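Long-range contacts in L-Ala-D/L-Glu epimerase, a muconate lactonizing enzyme (Klebsiella pneumoniae subsp. pneumoniae MGH 78578, PDB 3FCP), which belongs to the enolase superfamily, with an N-terminal capping domain set against a C-terminal barrel domain that holds a magnesium ion: residues 135-140 with 324-329; 296-301 with 320-325; 7-12 with 79-84. One frame throughout, in Å; residues are numbered along the deposited sequence.

Contact 1: 135-140 with 324-329; sequences TALPVL and WGTEMF
Val139 lays its CG1 methyl over the turn that follows Thr326, with CG1 3.6 Å from Met328 C and 3.9 Å from Phe329 CB. CG1 stands anti to the backbone N (chi1 178°), which sends that branch to the turn and leaves CG2 beside the hydroxyl of Thr326. This hydroxyl donates to the main chain of the other segment, Thr326 OG1 lying 2.8 Å from Pro138 O in the carbonyl plane, and it accepts a weak bond from Met328 N, the residue at the centre of an inverse gamma turn. The small loop is tied to itself and to the segment it crosses. Leu140 N donates to Thr326 O over 3.1 Å with an N-H...O angle of 164°, and the CA-H of Val139 points at the same oxygen.

Leu140 sets CG between its own N and carbonyl carbon (chi1 52°), and from there CG packs against Thr326 O. The side chains of Leu140 and Glu327 lie side by side, with Leu140 CD1 3.9 Å from Glu327 CB, and the same methyl is 4.2 Å from Phe329 CE2. The Phe329 ring brings CD2 to within 3.4 Å of Leu140 O. At the other end Pro138 CG rests on the bare CA of Gly325.

The Glu327 carboxylate is held by Lys168, Tyr299 and Thr302 N; the Glu327 side chain comes within about 7 Å of the magnesium ion. Strand 136-143 pairs with strand 349-351 through Leu137, helix 307-317 packs on Leu137 and Met328, and Tyr299 of strand 297-300 touches Leu140. With backbone bonds to Gly300 on one flank and Leu140 on the other, the loop fills the gap between strands 297-300 and 136-143, where the eighth barrel strand belongs.

Contact 2: 296-301 with 320-325; sequences IGLYGG and LPLQWG
Leu298 meets the loop 320-325 along its length. Its CB presses on Leu322 CD2 at 3.4 Å, tighter than an ordinary carbon contact, where the two leucines cross at about a right angle. CG, anti to the carbonyl carbon (chi1 -52°), passes near Pro321 O. Leu298 CD1 ends 3.7 Å from Pro321 O, and Leu320 CB lies just beyond. The other branch of Leu322 turns to the backbone of Gly300, CD1 lying 3.9 Å from Gly300 N.

Two backbone bonds fix the type I turn from Leu322 to Gly325 on the strand. Trp324 N donates to Leu298 O over 3.2 Å, and Gly300 N reaches Gly325 O in a nearly straight bond of 2.9 Å. A water accepts from Leu298 N and Gln323 N and donates to Pro321 O, filling in where the two backbones do not pair directly.

Tyr299 presents its ring edge to the turn: CD1 is 3.2 Å from Trp324 O, near the ring plane, and 3.7 Å from Trp324 CB. Gln323 NE2 hydrogen-bonds to Asp205 of the second subunit.

Strand 297-300, beside strand 270-273, is the seventh parallel strand of the (beta/alpha)7-beta barrel of the enolase superfamily. After helix 307-317 the chain returns along the edge of 297-300 that strand 270-273 does not occupy, and the extended residues that follow Trp324 take the place of the eighth strand.

Contact 3: 7-12 with 79-84; sequences VEQIES and LLKGQP
Val7 is gripped through its backbone by the turn that follows helix 65-80. Val7 N donates to Gln83 O over 2.9 Å, and Val7 O accepts from Gly82 N at 2.8 Å with an N-H...O angle of 162°, so both polar atoms of one residue are used on the type II turn from Leu80 to Gln83. Gly82, with a positive phi, supplies the backbone shape this turn needs. The modelled side chain of Val7 is less certain: its chi1 of 11° is close to eclipsed, and its CG1 clashes with Leu80 O. CG2, placed by the same doubtful torsion, lies near Lys81 CG.

Lys81 sends its chain along the strand. It runs extended through chi2 and then bends at chi3 (65°), which carries CE past Glu8 O at 3.6 Å and leaves the ammonium beside the Gln9 amide. Gln9 bends at chi2, and the two side chains lie side by side, with Gln9 NE2 3.6 Å from Lys81 NZ, close together but not hydrogen-bonded. The same NE2 donates to Ile10 O from above the carbonyl plane. On the inner side, Ile10 reaches Leu80 CB with CD1 at 4.1 Å.

Glu8 and Gln9 form a classic beta bulge opposite Thr41 of strand 33-42. Ile10 packs beside Val38 and Leu40 of that strand and against Ile72 and Thr77 of helix 65-80, while Leu80 and Gln83 also pack on helix 88-98.

Along the chain, contact 3 closes first, within the N-terminal domain, where it ties the edge strand 7-17 to the end of helix 65-80. Contacts 1 and 2 come later and reach the barrel sheet, each with its centre about 33 Å from that of contact 3. Their own centres are about 9 Å apart, and they share Trp324 and Gly325. A single loop after helix 307-317 thus runs along strand 297-300 and then across strand 136-143, closing the magnesium-binding barrel between its seventh and first strands, in the eighth-strand position. Glu327 joins the contacts directly: its N lies 2.9 Å from Gly300 O, probably hydrogen-bonded.

Contact 1: 135-140 with 324-329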
loop_
_atom_site.group_PDB
_atom_site.type_symbol
_atom_site.label_atom_id
_atom_site.label_comp_id
_atom_site.label_asym_id
_atom_site.label_seq_id
_atom_site.Cartn_x
_atom_site.Cartn_y
_atom_site.Cartn_z
ATOM N N THR A 135 23.880 31.589 -19.259
ATOM C CA THR A 135 23.376 32.849 -19.785
ATOM C C THR A 135 22.895 32.716 -21.237
ATOM O O THR A 135 22.522 33.696 -21.880
ATOM C CB THR A 135 24.453 33.953 -19.656
ATOM O OG1 THR A 135 23.827 35.234 -19.740
ATOM C CG2 THR A 135 25.494 33.827 -20.750
ATOM N N ALA A 136 22.912 31.484 -21.736
ATOM C CA ALA A 136 22.454 31.147 -23.083
ATOM C C ALA A 136 21.645 29.859 -22.905
ATOM O O ALA A 136 22.187 28.828 -22.511
ATOM C CB ALA A 136 23.647 30.906 -24.009
ATOM N N LEU A 137 20.350 29.916 -23.182
ATOM C CA LEU A 137 19.505 28.744 -22.994
ATOM C C LEU A 137 18.977 28.117 -24.270
ATOM O O LEU A 137 18.669 28.815 -25.241
ATOM C CB LEU A 137 18.326 29.095 -22.083
ATOM C CG LEU A 137 18.654 29.362 -20.611
ATOM C CD1 LEU A 137 19.410 30.671 -20.471
ATOM C CD2 LEU A 137 17.367 29.407 -19.812
ATOM N N PRO A 138 18.858 26.778 -24.281
ATOM C CA PRO A 138 18.351 26.076 -25.462
ATOM C C PRO A 138 16.854 26.296 -25.626
ATOM O O PRO A 138 16.109 26.385 -24.646
ATOM C CB PRO A 138 18.706 24.621 -25.173
ATOM C CG PRO A 138 18.591 24.552 -23.675
ATOM C CD PRO A 138 19.269 25.822 -23.236
ATOM N N VAL A 139 16.424 26.395 -26.876
ATOM C CA VAL A 139 15.023 26.606 -27.206
ATOM C C VAL A 139 14.682 25.684 -28.378
ATOM O O VAL A 139 15.277 25.790 -29.455
ATOM C CB VAL A 139 14.764 28.069 -27.638
ATOM C CG1 VAL A 139 13.303 28.250 -28.014
ATOM C CG2 VAL A 139 15.150 29.025 -26.519
ATOM N N LEU A 140 13.745 24.768 -28.168
ATOM C CA LEU A 140 13.361 23.864 -29.242
ATOM C C LEU A 140 12.309 24.542 -30.108
ATOM O O LEU A 140 11.905 25.673 -29.833
ATOM C CB LEU A 140 12.823 22.553 -28.661
ATOM C CG LEU A 140 11.710 22.604 -27.608
ATOM C CD1 LEU A 140 10.384 23.011 -28.248
ATOM C CD2 LEU A 140 11.581 21.226 -26.955
ATOM N N TRP A 324 15.615 18.863 -19.814
ATOM C CA TRP A 324 14.855 18.851 -21.055
ATOM C C TRP A 324 14.827 20.159 -21.850
ATOM O O TRP A 324 14.049 20.302 -22.790
ATOM C CB TRP A 324 13.438 18.360 -20.755
ATOM C CG TRP A 324 13.468 16.998 -20.119
ATOM C CD1 TRP A 324 13.431 16.711 -18.784
ATOM C CD2 TRP A 324 13.631 15.744 -20.794
ATOM N NE1 TRP A 324 13.561 15.355 -18.588
ATOM C CE2 TRP A 324 13.687 14.739 -19.804
ATOM C CE3 TRP A 324 13.740 15.372 -22.144
ATOM C CZ2 TRP A 324 13.847 13.382 -20.116
ATOM C CZ3 TRP A 324 13.899 14.016 -22.454
ATOM C CH2 TRP A 324 13.949 13.042 -21.443
ATOM N N GLY A 325 15.691 21.103 -21.479
ATOM C CA GLY A 325 15.751 22.374 -22.185
ATOM C C GLY A 325 14.531 23.248 -21.950
ATOM O O GLY A 325 13.880 23.140 -20.912
ATOM N N THR A 326 14.229 24.126 -22.905
ATOM C CA THR A 326 13.071 25.017 -22.792
ATOM C C THR A 326 12.354 25.143 -24.127
ATOM O O THR A 326 12.883 24.752 -25.175
ATOM C CB THR A 326 13.467 26.458 -22.354
ATOM O OG1 THR A 326 13.730 27.257 -23.518
ATOM C CG2 THR A 326 14.720 26.444 -21.479
ATOM N N GLU A 327 11.147 25.696 -24.078
ATOM C CA GLU A 327 10.337 25.928 -25.266
ATOM C C GLU A 327 9.986 27.415 -25.338
ATOM O O GLU A 327 8.857 27.788 -25.660
ATOM C CB GLU A 327 9.056 25.085 -25.212
ATOM C CG GLU A 327 8.333 25.132 -23.866
ATOM C CD GLU A 327 7.022 24.378 -23.878
ATOM O OE1 GLU A 327 6.936 23.342 -24.571
ATOM O OE2 GLU A 327 6.080 24.807 -23.180
ATOM N N MET A 328 10.959 28.272 -25.043
ATOM C CA MET A 328 10.708 29.709 -25.062
ATOM C C MET A 328 10.848 30.386 -26.430
ATOM O O MET A 328 11.661 31.299 -26.618
ATOM C CB MET A 328 11.583 30.391 -24.012
ATOM C CG MET A 328 10.813 30.679 -22.702
ATOM S SD MET A 328 10.044 29.256 -21.899
ATOM C CE MET A 328 8.944 28.878 -22.802
ATOM N N PHE A 329 10.014 29.946 -27.372
ATOM C CA PHE A 329 10.013 30.475 -28.737
ATOM C C PHE A 329 8.816 31.391 -29.011
ATOM O O PHE A 329 8.603 31.828 -30.149
ATOM C CB PHE A 329 10.011 29.310 -29.735
ATOM C CG PHE A 329 8.833 28.381 -29.586
ATOM C CD1 PHE A 329 7.573 28.755 -30.041
ATOM C CD2 PHE A 329 8.983 27.139 -28.976
ATOM C CE1 PHE A 329 6.478 27.911 -29.891
ATOM C CE2 PHE A 329 7.892 26.282 -28.819
ATOM C CZ PHE A 329 6.636 26.670 -29.278
#

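Contact 2: 296-301 with 320-325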
loop_
_atom_site.group_PDB
_atom_site.type_symbol
_atom_site.label_atom_id
_atom_site.label_comp_id
_atom_site.label_asym_id
_atom_site.label_seq_id
_atom_site.Cartn_x
_atom_site.Cartn_y
_atom_site.Cartn_z
ATOM N N ILE A 296 12.742 14.463 -9.819
ATOM C CA ILE A 296 11.980 14.751 -11.034
ATOM C C ILE A 296 12.702 15.813 -11.874
ATOM O O ILE A 296 13.127 16.848 -11.353
ATOM C CB ILE A 296 10.549 15.207 -10.647
ATOM C CG1 ILE A 296 9.756 13.985 -10.149
ATOM C CG2 ILE A 296 9.848 15.902 -11.826
ATOM C CD1 ILE A 296 8.490 14.334 -9.405
ATOM N N GLY A 297 12.859 15.530 -13.170
ATOM C CA GLY A 297 13.546 16.442 -14.076
ATOM C C GLY A 297 12.813 17.744 -14.364
ATOM O O GLY A 297 11.606 17.857 -14.118
ATOM N N LEU A 298 13.537 18.715 -14.919
ATOM C CA LEU A 298 12.976 20.031 -15.206
ATOM C C LEU A 298 12.965 20.426 -16.683
ATOM O O LEU A 298 13.863 20.063 -17.449
ATOM C CB LEU A 298 13.734 21.094 -14.397
ATOM C CG LEU A 298 13.862 20.840 -12.887
ATOM C CD1 LEU A 298 14.698 21.948 -12.239
ATOM C CD2 LEU A 298 12.486 20.780 -12.255
ATOM N N TYR A 299 11.948 21.202 -17.051
ATOM C CA TYR A 299 11.731 21.698 -18.412
ATOM C C TYR A 299 11.189 23.131 -18.314
ATOM O O TYR A 299 10.306 23.407 -17.492
ATOM C CB TYR A 299 10.702 20.806 -19.124
ATOM C CG TYR A 299 10.298 21.217 -20.530
ATOM C CD1 TYR A 299 11.194 21.119 -21.599
ATOM C CD2 TYR A 299 8.979 21.593 -20.811
ATOM C CE1 TYR A 299 10.782 21.368 -22.910
ATOM C CE2 TYR A 299 8.557 21.843 -22.116
ATOM C CZ TYR A 299 9.462 21.718 -23.159
ATOM O OH TYR A 299 9.025 21.879 -24.454
ATOM N N GLY A 300 11.718 24.029 -19.145
ATOM C CA GLY A 300 11.271 25.419 -19.147
ATOM C C GLY A 300 10.080 25.621 -20.071
ATOM O O GLY A 300 10.246 25.785 -21.284
ATOM N N GLY A 301 8.879 25.625 -19.497
ATOM C CA GLY A 301 7.673 25.757 -20.296
ATOM C C GLY A 301 7.179 27.156 -20.608
ATOM O O GLY A 301 7.611 28.132 -19.994
ATOM N N LEU A 320 18.450 27.265 -12.993
ATOM C CA LEU A 320 18.233 25.833 -12.773
ATOM C C LEU A 320 18.812 24.899 -13.822
ATOM O O LEU A 320 19.000 25.284 -14.970
ATOM C CB LEU A 320 16.724 25.553 -12.714
ATOM C CG LEU A 320 15.859 26.361 -11.750
ATOM C CD1 LEU A 320 14.391 26.295 -12.187
ATOM C CD2 LEU A 320 16.053 25.821 -10.344
ATOM N N PRO A 321 19.092 23.643 -13.434
ATOM C CA PRO A 321 19.630 22.655 -14.374
ATOM C C PRO A 321 18.397 22.108 -15.107
ATOM O O PRO A 321 17.595 21.394 -14.514
ATOM C CB PRO A 321 20.240 21.587 -13.463
ATOM C CG PRO A 321 20.388 22.273 -12.121
ATOM C CD PRO A 321 19.168 23.139 -12.055
ATOM N N LEU A 322 18.227 22.447 -16.377
ATOM C CA LEU A 322 17.060 21.968 -17.107
ATOM C C LEU A 322 17.436 20.845 -18.069
ATOM O O LEU A 322 17.887 21.097 -19.189
ATOM C CB LEU A 322 16.411 23.124 -17.871
ATOM C CG LEU A 322 15.982 24.333 -17.024
ATOM C CD1 LEU A 322 15.235 25.318 -17.898
ATOM C CD2 LEU A 322 15.091 23.888 -15.874
ATOM N N GLN A 323 17.242 19.608 -17.626
ATOM C CA GLN A 323 17.579 18.453 -18.439
ATOM C C GLN A 323 16.875 18.447 -19.793
ATOM O O GLN A 323 17.469 18.080 -20.809
ATOM C CB GLN A 323 17.242 17.164 -17.681
ATOM C CG GLN A 323 17.438 15.883 -18.494
ATOM C CD GLN A 323 17.184 14.614 -17.686
ATOM O OE1 GLN A 323 16.821 14.670 -16.508
ATOM N NE2 GLN A 323 17.371 13.464 -18.321
ATOM N N TRP A 324 15.615 18.863 -19.814
ATOM C CA TRP A 324 14.855 18.851 -21.055
ATOM C C TRP A 324 14.827 20.159 -21.850
ATOM O O TRP A 324 14.049 20.302 -22.790
ATOM C CB TRP A 324 13.438 18.360 -20.755
ATOM C CG TRP A 324 13.468 16.998 -20.119
ATOM C CD1 TRP A 324 13.431 16.711 -18.784
ATOM C CD2 TRP A 324 13.631 15.744 -20.794
ATOM N NE1 TRP A 324 13.561 15.355 -18.588
ATOM C CE2 TRP A 324 13.687 14.739 -19.804
ATOM C CE3 TRP A 324 13.740 15.372 -22.144
ATOM C CZ2 TRP A 324 13.847 13.382 -20.116
ATOM C CZ3 TRP A 324 13.899 14.016 -22.454
ATOM C CH2 TRP A 324 13.949 13.042 -21.443
ATOM N N GLY A 325 15.691 21.103 -21.479
ATOM C CA GLY A 325 15.751 22.374 -22.185
ATOM C C GLY A 325 14.531 23.248 -21.950
ATOM O O GLY A 325 13.880 23.140 -20.912
HETATM O O HOH W 1 16.303 18.853 -14.840
#

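Contact 3: 7-12 with 79-84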
loop_
_atom_site.group_PDB
_atom_site.type_symbol
_atom_site.label_atom_id
_atom_site.label_comp_id
_atom_site.label_asym_id
_atom_site.label_seq_id
_atom_site.Cartn_x
_atom_site.Cartn_y
_atom_site.Cartn_z
ATOM N N VAL A 7 4.668 50.666 -3.715
ATOM C CA VAL A 7 4.048 50.658 -5.030
ATOM C C VAL A 7 3.050 51.815 -5.067
ATOM O O VAL A 7 2.144 51.907 -4.233
ATOM C CB VAL A 7 3.371 49.275 -5.354
ATOM C CG1 VAL A 7 3.302 48.418 -4.118
ATOM C CG2 VAL A 7 1.995 49.473 -5.971
ATOM N N GLU A 8 3.248 52.725 -6.013
ATOM C CA GLU A 8 2.370 53.877 -6.130
ATOM C C GLU A 8 1.274 53.673 -7.146
ATOM O O GLU A 8 0.150 54.131 -6.954
ATOM C CB GLU A 8 3.170 55.134 -6.480
ATOM C CG GLU A 8 3.821 55.763 -5.267
ATOM C CD GLU A 8 4.104 57.247 -5.444
ATOM O OE1 GLU A 8 4.255 57.934 -4.409
ATOM O OE2 GLU A 8 4.178 57.720 -6.603
ATOM N N GLN A 9 1.591 52.978 -8.228
ATOM C CA GLN A 9 0.588 52.738 -9.242
ATOM C C GLN A 9 0.819 51.439 -10.001
ATOM O O GLN A 9 1.948 50.959 -10.117
ATOM C CB GLN A 9 0.543 53.907 -10.233
ATOM C CG GLN A 9 -0.640 53.826 -11.181
ATOM C CD GLN A 9 -1.974 53.861 -10.443
ATOM O OE1 GLN A 9 -2.461 54.932 -10.065
ATOM N NE2 GLN A 9 -2.559 52.685 -10.213
ATOM N N ILE A 10 -0.275 50.881 -10.502
ATOM C CA ILE A 10 -0.251 49.657 -11.281
ATOM C C ILE A 10 -1.192 49.869 -12.463
ATOM O O ILE A 10 -2.367 50.189 -12.286
ATOM C CB ILE A 10 -0.725 48.428 -10.448
ATOM C CG1 ILE A 10 0.292 48.116 -9.347
ATOM C CG2 ILE A 10 -0.892 47.217 -11.353
ATOM C CD1 ILE A 10 -0.109 46.966 -8.421
ATOM N N GLU A 11 -0.656 49.719 -13.665
ATOM C CA GLU A 11 -1.428 49.877 -14.892
ATOM C C GLU A 11 -1.380 48.535 -15.614
ATOM O O GLU A 11 -0.459 47.754 -15.401
ATOM C CB GLU A 11 -0.781 50.922 -15.804
ATOM C CG GLU A 11 -0.639 52.322 -15.233
ATOM C CD GLU A 11 0.364 53.149 -16.025
ATOM O OE1 GLU A 11 1.579 53.035 -15.753
ATOM O OE2 GLU A 11 -0.062 53.899 -16.934
ATOM N N SER A 12 -2.369 48.268 -16.458
ATOM C CA SER A 12 -2.384 47.036 -17.231
ATOM C C SER A 12 -3.204 47.256 -18.493
ATOM O O SER A 12 -4.137 48.058 -18.512
ATOM C CB SER A 12 -2.948 45.861 -16.414
ATOM O OG SER A 12 -4.327 46.008 -16.140
ATOM N N LEU A 79 -4.965 46.053 -3.533
ATOM C CA LEU A 79 -4.337 45.282 -2.471
ATOM C C LEU A 79 -2.861 45.649 -2.287
ATOM O O LEU A 79 -2.354 45.697 -1.161
ATOM C CB LEU A 79 -4.479 43.782 -2.778
ATOM C CG LEU A 79 -3.919 42.691 -1.851
ATOM C CD1 LEU A 79 -2.416 42.666 -1.953
ATOM C CD2 LEU A 79 -4.370 42.923 -0.407
ATOM N N LEU A 80 -2.182 45.938 -3.394
ATOM C CA LEU A 80 -0.754 46.245 -3.365
ATOM C C LEU A 80 -0.338 47.716 -3.295
ATOM O O LEU A 80 0.764 48.024 -2.845
ATOM C CB LEU A 80 -0.074 45.580 -4.567
ATOM C CG LEU A 80 -0.201 44.050 -4.600
ATOM C CD1 LEU A 80 0.395 43.500 -5.896
ATOM C CD2 LEU A 80 0.495 43.454 -3.381
ATOM N N LYS A 81 -1.191 48.628 -3.736
ATOM C CA LYS A 81 -0.821 50.040 -3.685
ATOM C C LYS A 81 -0.596 50.514 -2.247
ATOM O O LYS A 81 -1.447 50.335 -1.378
ATOM C CB LYS A 81 -1.882 50.885 -4.391
ATOM C CG LYS A 81 -1.818 50.742 -5.917
ATOM C CD LYS A 81 -3.038 51.316 -6.620
ATOM C CE LYS A 81 -3.166 52.811 -6.441
ATOM N NZ LYS A 81 -4.391 53.302 -7.134
ATOM N N GLY A 82 0.573 51.099 -2.003
ATOM C CA GLY A 82 0.899 51.570 -0.669
ATOM C C GLY A 82 1.824 50.618 0.073
ATOM O O GLY A 82 2.414 50.987 1.087
ATOM N N GLN A 83 1.962 49.395 -0.434
ATOM C CA GLN A 83 2.819 48.395 0.200
ATOM C C GLN A 83 4.277 48.513 -0.240
ATOM O O GLN A 83 4.568 48.951 -1.355
ATOM C CB GLN A 83 2.325 46.982 -0.133
ATOM C CG GLN A 83 0.920 46.662 0.364
ATOM C CD GLN A 83 0.852 46.580 1.876
ATOM O OE1 GLN A 83 1.613 45.843 2.498
ATOM N NE2 GLN A 83 -0.062 47.333 2.474
ATOM N N PRO A 84 5.217 48.134 0.644
ATOM C CA PRO A 84 6.636 48.210 0.279
ATOM C C PRO A 84 6.842 47.301 -0.931
ATOM O O PRO A 84 6.514 46.113 -0.884
ATOM C CB PRO A 84 7.342 47.704 1.532
ATOM C CG PRO A 84 6.435 48.201 2.632
ATOM C CD PRO A 84 5.056 47.845 2.081
#